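Ribose-phosphate pyrophosphokinase (Mycobacterium smegmatis, PDB 5MP7) probably makes phosphoribosyl pyrophosphate by transferring the pyrophosphoryl group of ATP to the 1-hydroxyl of ribose 5-phosphate, with magnesium as cofactor. Local coordinates at residues Y102-K107 / D136-Q141; P98-A103 / I115-V120; S66-L71 / N283-T288. All coordinates share one frame; numbering follows the deposited sequence.

Contact 1. Residues Y102-K107 / D136-Q141; sequences YARQDK and DLHTDQ
Arg104 lays its CG methylene over the centre of one face of the His138 imidazole, a CH-pi contact with CG 4.0 Å from the ring centroid and 13° off the ring normal. The arginine chain then bends at chi3 and leads away, so its aliphatic root, not its charged end, meets the ring. That end forms a salt bridge from NH2 to Glu47 of the second subunit. His138 turns its ring to the arginine by setting CG anti to the backbone N (chi1 -179°), and its CB lies 3.8 Å from Ala103 CB. Asp106 comes in at the ring edge, its OD2 in plane and 3.6 Å from His138 CD2. The same OD2 faces Thr139 OG1 at 2.5 Å, a hydrogen bond whose modelled length is too short to be trusted. Both imidazole nitrogens are engaged: ND1 with Asp231, while NE2 bonds to a water at 3.2 Å, and this water donates to Arg104 O. The CH-pi contact over one face, Asp106 at the edge and the ND1 bond to Asp231 limit the imidazole's rotation, consistent with a predicted magnesium ligand, His138, and a predicted ATP-binding residue, Arg104, being held against each other.

Contact 2. Residues P98-A103 / I115-V120; sequences PFYPYA and ISARLV
A type II beta turn from Tyr100 to Ala103 packs against the first turns of helix 116-127, within the beta-alpha-beta unit that runs from strand 92-97 through this helix to the neighbouring parallel strand 131-135 of the N-terminal, phosphoribosyltransferase-like domain. Pro101 and Tyr102 are the two central residues of the turn, and Tyr102 takes the positive phi (68°) that the third position of this turn type requires. The two tyrosines flanking Pro101 address different parts of the helix. Tyr100 has CG anti to its backbone N (chi1 -169°) and reaches across to the helix, where OH donates to Ala117 O over 2.9 Å; the oxygen lies at the ring edge, in its plane, while the hydroxyl is tilted 16° from the carbonyl plane. Tyr102 instead sets its ring beside Ser116, CD1 standing 3.6 Å from Ser116 CB, and its own OH is held by Asn72 and by the backbone N of Ile48 of the second subunit. Val120, one helical turn beyond Ser116, touches both rings, one methyl to each. CG1 reaches Tyr100 CZ at 3.9 Å. The other methyl, CG2, meets Tyr102 CD2 at the same separation and also lies 3.7 Å from Pro101 O. The interface is buried, and the phenol of Tyr100 supplies the hydrogen bond within this otherwise largely apolar packing. Alongside it, the Ala117 methyl presses on the turn's backbone, with CB 3.4 Å from Tyr102 O.

Contact 3. Residues S66-L71 / N283-T288; sequences SHPAPL and NTLPIT
Thr284 meets Ser66 through its backbone: Ser66 OG donates to Thr284 O over 2.6 Å, approaching in the carbonyl plane with a C=O...O angle of 145°. Ser66 reaches it by holding OG anti to its main-chain nitrogen (chi1 -165°), which swings the hydroxyl across to the other loop. The threonine hydroxyl is engaged elsewhere, with His260. Leu285 follows, and here the contact becomes apolar. One of its methyls, CD2, sits beside the peptide link between His67 and Pro68, 3.7 Å from Pro68 N and 3.8 Å from His67 C; as a tertiary amide, that link has no N-H to be left without an acceptor. The Pro286 side chain then crosses that of Pro68 at about a right angle, with Pro286 CD 3.9 Å from Pro68 CB. His20 touches both Ser66 and Pro286, and Trp74 of helix 71-87 packs on Pro68. The two loops follow strand 60-64 of the five-stranded parallel sheet and strand 278-282 of the mixed sheet, so the contact joins the two halves of the subunit. The one hydrogen bond between the two segments, from Ser66 OG to a backbone carbonyl, sits beside leucine and proline packing, so this junction is mostly apolar.

Overall arrangement
Contacts 1 and 2 share Tyr102 and Ala103, and their centres lie about 7 Å apart: the loop after strand 92-97 meets helix 116-127 first and then turns to the loop carrying His138. Gln105 O and Ala117 N, 3.0 Å apart and probably hydrogen-bonded, tie the two together. Contact 3 lies about 17 Å from contact 1 and 15 Å from contact 2, centre to centre, but Leu71 CD2 packs 3.6 Å from Tyr102 CE2 and connects it to both. All three touch the second subunit. Contact 1 itself holds predicted ATP- and magnesium-binding residues; its Arg104 side chain is about 4 Å from that of Asp234, predicted to bind ribose 5-phosphate, and the side chain of Leu285 in contact 3 is about 8 Å from that of Asp234.

Contact 1. Residues Y102-K107 / D136-Q141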
loop_
_atom_site.group_PDB
_atom_site.type_symbol
_atom_site.label_atom_id
_atom_site.label_comp_id
_atom_site.label_asym_id
_atom_site.label_seq_id
_atom_site.Cartn_x
_atom_site.Cartn_y
_atom_site.Cartn_z
ATOM N N TYR A 102 18.321 38.139 39.097
ATOM C CA TYR A 102 17.735 39.312 38.534
ATOM C C TYR A 102 18.134 40.591 39.249
ATOM O O TYR A 102 17.492 41.623 39.063
ATOM C CB TYR A 102 16.202 39.172 38.443
ATOM C CG TYR A 102 15.808 38.198 37.421
ATOM C CD1 TYR A 102 15.761 38.564 36.110
ATOM C CD2 TYR A 102 15.522 36.876 37.759
ATOM C CE1 TYR A 102 15.390 37.668 35.134
ATOM C CE2 TYR A 102 15.152 35.957 36.803
ATOM C CZ TYR A 102 15.086 36.364 35.483
ATOM O OH TYR A 102 14.822 35.461 34.499
ATOM N N ALA A 103 19.179 40.554 40.058
ATOM C CA ALA A 103 19.622 41.752 40.813
ATOM C C ALA A 103 19.978 42.918 39.924
ATOM O O ALA A 103 19.768 44.049 40.325
ATOM C CB ALA A 103 20.776 41.426 41.736
ATOM N N ARG A 104 20.483 42.649 38.715
ATOM C CA ARG A 104 20.796 43.719 37.787
ATOM C C ARG A 104 19.572 44.467 37.245
ATOM O O ARG A 104 19.669 45.652 36.925
ATOM C CB ARG A 104 21.671 43.215 36.659
ATOM C CG ARG A 104 23.112 43.015 37.113
ATOM C CD ARG A 104 23.943 42.310 36.057
ATOM N NE ARG A 104 23.407 40.981 35.764
ATOM C CZ ARG A 104 23.855 40.167 34.804
ATOM N NH1 ARG A 104 24.860 40.521 34.005
ATOM N NH2 ARG A 104 23.297 38.973 34.661
ATOM N N GLN A 105 18.419 43.803 37.174
ATOM C CA GLN A 105 17.160 44.460 36.797
ATOM C C GLN A 105 16.421 45.014 38.031
ATOM O O GLN A 105 15.381 44.513 38.414
ATOM C CB GLN A 105 16.312 43.481 36.006
ATOM C CG GLN A 105 15.103 44.108 35.319
ATOM C CD GLN A 105 15.472 45.065 34.192
ATOM O OE1 GLN A 105 16.334 44.773 33.366
ATOM N NE2 GLN A 105 14.837 46.224 34.169
ATOM N N ASP A 106 16.999 46.045 38.668
ATOM C CA ASP A 106 16.458 46.655 39.934
ATOM C C ASP A 106 15.839 48.044 39.739
ATOM O O ASP A 106 15.562 48.753 40.692
ATOM C CB ASP A 106 17.548 46.723 41.006
ATOM C CG ASP A 106 18.855 47.405 40.521
ATOM O OD1 ASP A 106 18.922 47.953 39.376
ATOM O OD2 ASP A 106 19.848 47.367 41.297
ATOM N N LYS A 107 15.666 48.422 38.478
ATOM C CA LYS A 107 15.023 49.673 38.082
ATOM C C LYS A 107 14.634 49.595 36.602
ATOM O O LYS A 107 15.074 48.697 35.909
ATOM C CB LYS A 107 15.964 50.861 38.285
ATOM C CG LYS A 107 17.168 50.842 37.362
ATOM C CD LYS A 107 18.154 51.835 37.872
ATOM C CE LYS A 107 19.088 52.298 36.735
ATOM N NZ LYS A 107 18.502 53.567 36.214
ATOM N N ASP A 136 26.332 40.296 48.968
ATOM C CA ASP A 136 26.731 41.344 48.031
ATOM C C ASP A 136 25.767 41.595 46.871
ATOM O O ASP A 136 26.065 41.380 45.678
ATOM C CB ASP A 136 28.177 41.162 47.549
ATOM C CG ASP A 136 29.220 41.551 48.628
ATOM O OD1 ASP A 136 29.062 42.593 49.329
ATOM O OD2 ASP A 136 30.207 40.798 48.805
ATOM N N LEU A 137 24.585 42.055 47.258
ATOM C CA LEU A 137 23.590 42.520 46.321
ATOM C C LEU A 137 24.163 43.569 45.362
ATOM O O LEU A 137 24.999 44.383 45.731
ATOM C CB LEU A 137 22.403 43.087 47.079
ATOM C CG LEU A 137 21.714 42.088 47.989
ATOM C CD1 LEU A 137 20.829 42.797 48.986
ATOM C CD2 LEU A 137 20.928 41.083 47.171
ATOM N N HIS A 138 23.684 43.545 44.126
ATOM C CA HIS A 138 24.098 44.499 43.119
ATOM C C HIS A 138 23.873 45.944 43.605
ATOM O O HIS A 138 24.701 46.816 43.341
ATOM C CB HIS A 138 23.322 44.237 41.830
ATOM C CG HIS A 138 23.689 45.149 40.714
ATOM N ND1 HIS A 138 24.876 45.023 40.026
ATOM C CD2 HIS A 138 23.041 46.204 40.172
ATOM C CE1 HIS A 138 24.943 45.960 39.098
ATOM N NE2 HIS A 138 23.839 46.687 39.162
ATOM N N THR A 139 22.739 46.181 44.278
ATOM C CA THR A 139 22.492 47.424 45.023
ATOM C C THR A 139 21.943 47.114 46.384
ATOM O O THR A 139 21.140 46.206 46.529
ATOM C CB THR A 139 21.464 48.352 44.336
ATOM O OG1 THR A 139 20.438 47.562 43.715
ATOM C CG2 THR A 139 22.160 49.282 43.300
ATOM N N ASP A 140 22.342 47.923 47.354
ATOM C CA ASP A 140 21.951 47.746 48.724
ATOM C C ASP A 140 20.442 47.962 48.911
ATOM O O ASP A 140 19.833 47.388 49.795
ATOM C CB ASP A 140 22.746 48.709 49.613
ATOM C CG ASP A 140 24.301 48.562 49.455
ATOM O OD1 ASP A 140 24.765 48.034 48.417
ATOM O OD2 ASP A 140 25.056 48.997 50.366
ATOM N N GLN A 141 19.819 48.726 48.032
ATOM C CA GLN A 141 18.390 49.030 48.139
ATOM C C GLN A 141 17.499 47.836 47.904
ATOM O O GLN A 141 16.356 47.852 48.347
ATOM C CB GLN A 141 17.967 50.164 47.198
ATOM C CG GLN A 141 18.460 51.537 47.650
ATOM C CD GLN A 141 19.940 51.718 47.410
ATOM O OE1 GLN A 141 20.473 51.260 46.402
ATOM N NE2 GLN A 141 20.627 52.346 48.356
HETATM O O HOH W 1 22.246 47.580 36.535
#

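Contact 2. Residues P98-A103 / I115-V120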
loop_
_atom_site.group_PDB
_atom_site.type_symbol
_atom_site.label_atom_id
_atom_site.label_comp_id
_atom_site.label_asym_id
_atom_site.label_seq_id
_atom_site.Cartn_x
_atom_site.Cartn_y
_atom_site.Cartn_z
ATOM N N PRO A 98 22.721 33.017 47.630
ATOM C CA PRO A 98 24.035 33.644 47.716
ATOM C C PRO A 98 24.265 34.627 46.576
ATOM O O PRO A 98 24.809 35.690 46.803
ATOM C CB PRO A 98 24.989 32.462 47.638
ATOM C CG PRO A 98 24.214 31.305 48.142
ATOM C CD PRO A 98 22.812 31.541 47.681
ATOM N N PHE A 99 23.835 34.282 45.372
ATOM C CA PHE A 99 23.774 35.217 44.254
ATOM C C PHE A 99 22.294 35.481 43.955
ATOM O O PHE A 99 21.545 34.563 43.600
ATOM C CB PHE A 99 24.492 34.592 43.072
ATOM C CG PHE A 99 24.347 35.342 41.770
ATOM C CD1 PHE A 99 25.226 36.360 41.460
ATOM C CD2 PHE A 99 23.378 34.977 40.841
ATOM C CE1 PHE A 99 25.142 37.033 40.257
ATOM C CE2 PHE A 99 23.281 35.641 39.640
ATOM C CZ PHE A 99 24.159 36.682 39.349
ATOM N N TYR A 100 21.857 36.718 44.159
ATOM C CA TYR A 100 20.442 37.075 44.030
ATOM C C TYR A 100 20.074 37.188 42.555
ATOM O O TYR A 100 20.600 38.030 41.840
ATOM C CB TYR A 100 20.186 38.372 44.764
ATOM C CG TYR A 100 18.745 38.741 44.935
ATOM C CD1 TYR A 100 18.024 39.348 43.903
ATOM C CD2 TYR A 100 18.106 38.587 46.157
ATOM C CE1 TYR A 100 16.708 39.758 44.077
ATOM C CE2 TYR A 100 16.767 38.989 46.345
ATOM C CZ TYR A 100 16.090 39.589 45.303
ATOM O OH TYR A 100 14.800 39.996 45.437
ATOM N N PRO A 101 19.214 36.313 42.072
ATOM C CA PRO A 101 18.845 36.369 40.665
ATOM C C PRO A 101 18.041 37.616 40.297
ATOM O O PRO A 101 17.196 38.045 41.083
ATOM C CB PRO A 101 17.954 35.122 40.477
ATOM C CG PRO A 101 17.537 34.699 41.828
ATOM C CD PRO A 101 18.336 35.431 42.848
ATOM N N TYR A 102 18.321 38.139 39.097
ATOM C CA TYR A 102 17.735 39.312 38.534
ATOM C C TYR A 102 18.134 40.591 39.249
ATOM O O TYR A 102 17.492 41.623 39.063
ATOM C CB TYR A 102 16.202 39.172 38.443
ATOM C CG TYR A 102 15.808 38.198 37.421
ATOM C CD1 TYR A 102 15.761 38.564 36.110
ATOM C CD2 TYR A 102 15.522 36.876 37.759
ATOM C CE1 TYR A 102 15.390 37.668 35.134
ATOM C CE2 TYR A 102 15.152 35.957 36.803
ATOM C CZ TYR A 102 15.086 36.364 35.483
ATOM O OH TYR A 102 14.822 35.461 34.499
ATOM N N ALA A 103 19.179 40.554 40.058
ATOM C CA ALA A 103 19.622 41.752 40.813
ATOM C C ALA A 103 19.978 42.918 39.924
ATOM O O ALA A 103 19.768 44.049 40.325
ATOM C CB ALA A 103 20.776 41.426 41.736
ATOM N N ILE A 115 10.663 45.473 36.905
ATOM C CA ILE A 115 11.661 45.507 37.958
ATOM C C ILE A 115 11.757 44.096 38.475
ATOM O O ILE A 115 11.117 43.709 39.448
ATOM C CB ILE A 115 11.339 46.531 39.063
ATOM C CG1 ILE A 115 11.126 47.891 38.426
ATOM C CG2 ILE A 115 12.495 46.610 40.025
ATOM C CD1 ILE A 115 10.806 49.026 39.368
ATOM N N SER A 116 12.525 43.297 37.767
ATOM C CA SER A 116 12.579 41.861 38.030
ATOM C C SER A 116 13.101 41.487 39.405
ATOM O O SER A 116 12.710 40.464 39.932
ATOM C CB SER A 116 13.425 41.197 36.993
ATOM O OG SER A 116 12.723 41.213 35.804
ATOM N N ALA A 117 14.008 42.289 39.961
ATOM C CA ALA A 117 14.533 42.030 41.296
ATOM C C ALA A 117 13.427 42.143 42.345
ATOM O O ALA A 117 13.435 41.428 43.333
ATOM C CB ALA A 117 15.659 42.985 41.619
ATOM N N ARG A 118 12.490 43.061 42.125
ATOM C CA ARG A 118 11.354 43.221 43.023
ATOM C C ARG A 118 10.383 42.038 42.841
ATOM O O ARG A 118 9.819 41.542 43.812
ATOM C CB ARG A 118 10.661 44.590 42.819
ATOM C CG ARG A 118 9.289 44.747 43.496
ATOM C CD ARG A 118 9.378 44.553 44.990
ATOM N NE ARG A 118 8.138 44.367 45.720
ATOM C CZ ARG A 118 7.408 45.307 46.318
ATOM N NH1 ARG A 118 6.351 44.936 47.023
ATOM N NH2 ARG A 118 7.679 46.607 46.224
ATOM N N LEU A 119 10.208 41.580 41.610
ATOM C CA LEU A 119 9.329 40.430 41.358
ATOM C C LEU A 119 9.849 39.178 42.054
ATOM O O LEU A 119 9.082 38.467 42.645
ATOM C CB LEU A 119 9.178 40.153 39.865
ATOM C CG LEU A 119 8.359 38.932 39.452
ATOM C CD1 LEU A 119 6.898 39.115 39.786
ATOM C CD2 LEU A 119 8.569 38.666 37.973
ATOM N N VAL A 120 11.162 38.957 42.044
ATOM C CA VAL A 120 11.754 37.824 42.755
ATOM C C VAL A 120 11.439 37.856 44.242
ATOM O O VAL A 120 11.096 36.827 44.833
ATOM C CB VAL A 120 13.266 37.776 42.542
ATOM C CG1 VAL A 120 13.960 36.800 43.495
ATOM C CG2 VAL A 120 13.578 37.373 41.114
#

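Contact 3. Residues S66-L71 / N283-T288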
loop_
_atom_site.group_PDB
_atom_site.type_symbol
_atom_site.label_atom_id
_atom_site.label_comp_id
_atom_site.label_asym_id
_atom_site.label_seq_id
_atom_site.Cartn_x
_atom_site.Cartn_y
_atom_site.Cartn_z
ATOM N N SER A 66 21.862 28.152 45.130
ATOM C CA SER A 66 22.616 29.016 44.243
ATOM C C SER A 66 21.944 29.050 42.847
ATOM O O SER A 66 21.137 28.206 42.542
ATOM C CB SER A 66 24.018 28.492 44.157
ATOM O OG SER A 66 24.848 29.466 43.611
ATOM N N HIS A 67 22.257 30.036 42.012
ATOM C CA HIS A 67 21.510 30.281 40.774
ATOM C C HIS A 67 22.427 30.474 39.591
ATOM O O HIS A 67 22.427 31.533 38.949
ATOM C CB HIS A 67 20.587 31.489 40.928
ATOM C CG HIS A 67 19.462 31.240 41.862
ATOM N ND1 HIS A 67 19.555 31.477 43.209
ATOM C CD2 HIS A 67 18.233 30.728 41.653
ATOM C CE1 HIS A 67 18.438 31.111 43.798
ATOM N NE2 HIS A 67 17.611 30.662 42.872
ATOM N N PRO A 68 23.222 29.451 39.272
ATOM C CA PRO A 68 23.968 29.490 38.031
ATOM C C PRO A 68 23.058 29.209 36.816
ATOM O O PRO A 68 21.902 28.848 36.973
ATOM C CB PRO A 68 24.951 28.359 38.217
ATOM C CG PRO A 68 24.181 27.350 39.018
ATOM C CD PRO A 68 23.432 28.199 40.005
ATOM N N ALA A 69 23.620 29.312 35.621
ATOM C CA ALA A 69 22.936 28.921 34.383
ATOM C C ALA A 69 22.613 27.424 34.400
ATOM O O ALA A 69 23.451 26.643 34.841
ATOM C CB ALA A 69 23.819 29.234 33.193
ATOM N N PRO A 70 21.421 26.995 33.976
ATOM C CA PRO A 70 20.257 27.836 33.624
ATOM C C PRO A 70 19.429 28.297 34.851
ATOM O O PRO A 70 18.872 27.476 35.603
ATOM C CB PRO A 70 19.413 26.891 32.770
ATOM C CG PRO A 70 19.704 25.521 33.314
ATOM C CD PRO A 70 21.123 25.552 33.844
ATOM N N LEU A 71 19.307 29.598 35.017
ATOM C CA LEU A 71 18.940 30.206 36.323
ATOM C C LEU A 71 17.464 30.076 36.754
ATOM O O LEU A 71 17.156 29.888 37.916
ATOM C CB LEU A 71 19.389 31.667 36.268
ATOM C CG LEU A 71 18.934 32.714 37.236
ATOM C CD1 LEU A 71 20.027 33.764 37.379
ATOM C CD2 LEU A 71 17.661 33.350 36.746
ATOM N N ASN A 283 32.893 31.554 46.178
ATOM C CA ASN A 283 32.125 30.449 45.596
ATOM C C ASN A 283 30.604 30.568 45.795
ATOM O O ASN A 283 29.944 29.584 46.124
ATOM C CB ASN A 283 32.679 29.096 46.103
ATOM C CG ASN A 283 32.386 28.854 47.558
ATOM O OD1 ASN A 283 32.270 29.785 48.350
ATOM N ND2 ASN A 283 32.279 27.616 47.918
ATOM N N THR A 284 30.056 31.768 45.651
ATOM C CA THR A 284 28.609 31.941 45.744
ATOM C C THR A 284 27.945 31.193 44.617
ATOM O O THR A 284 26.835 30.757 44.763
ATOM C CB THR A 284 28.185 33.421 45.655
ATOM O OG1 THR A 284 28.914 34.074 44.621
ATOM C CG2 THR A 284 28.402 34.147 46.983
ATOM N N LEU A 285 28.644 31.079 43.506
ATOM C CA LEU A 285 28.276 30.278 42.363
ATOM C C LEU A 285 29.276 29.171 42.216
ATOM O O LEU A 285 30.408 29.323 42.661
ATOM C CB LEU A 285 28.325 31.124 41.098
ATOM C CG LEU A 285 27.197 32.156 41.121
ATOM C CD1 LEU A 285 27.525 33.378 40.313
ATOM C CD2 LEU A 285 25.880 31.570 40.616
ATOM N N PRO A 286 28.872 28.034 41.613
ATOM C CA PRO A 286 29.815 26.915 41.535
ATOM C C PRO A 286 30.845 27.227 40.453
ATOM O O PRO A 286 30.479 27.595 39.352
ATOM C CB PRO A 286 28.941 25.727 41.136
ATOM C CG PRO A 286 27.789 26.335 40.460
ATOM C CD PRO A 286 27.569 27.696 41.027
ATOM N N ILE A 287 32.120 27.112 40.783
ATOM C CA ILE A 287 33.166 27.380 39.826
ATOM C C ILE A 287 33.612 26.036 39.273
ATOM O O ILE A 287 34.470 25.391 39.862
ATOM C CB ILE A 287 34.371 28.093 40.483
ATOM C CG1 ILE A 287 33.924 29.255 41.403
ATOM C CG2 ILE A 287 35.319 28.569 39.395
ATOM C CD1 ILE A 287 33.263 30.430 40.704
ATOM N N THR A 288 33.035 25.625 38.148
ATOM C CA THR A 288 33.339 24.331 37.557
ATOM C C THR A 288 34.694 24.365 36.880
ATOM O O THR A 288 35.301 25.443 36.705
ATOM C CB THR A 288 32.285 23.916 36.508
ATOM O OG1 THR A 288 32.254 24.853 35.415
ATOM C CG2 THR A 288 30.912 23.806 37.143
#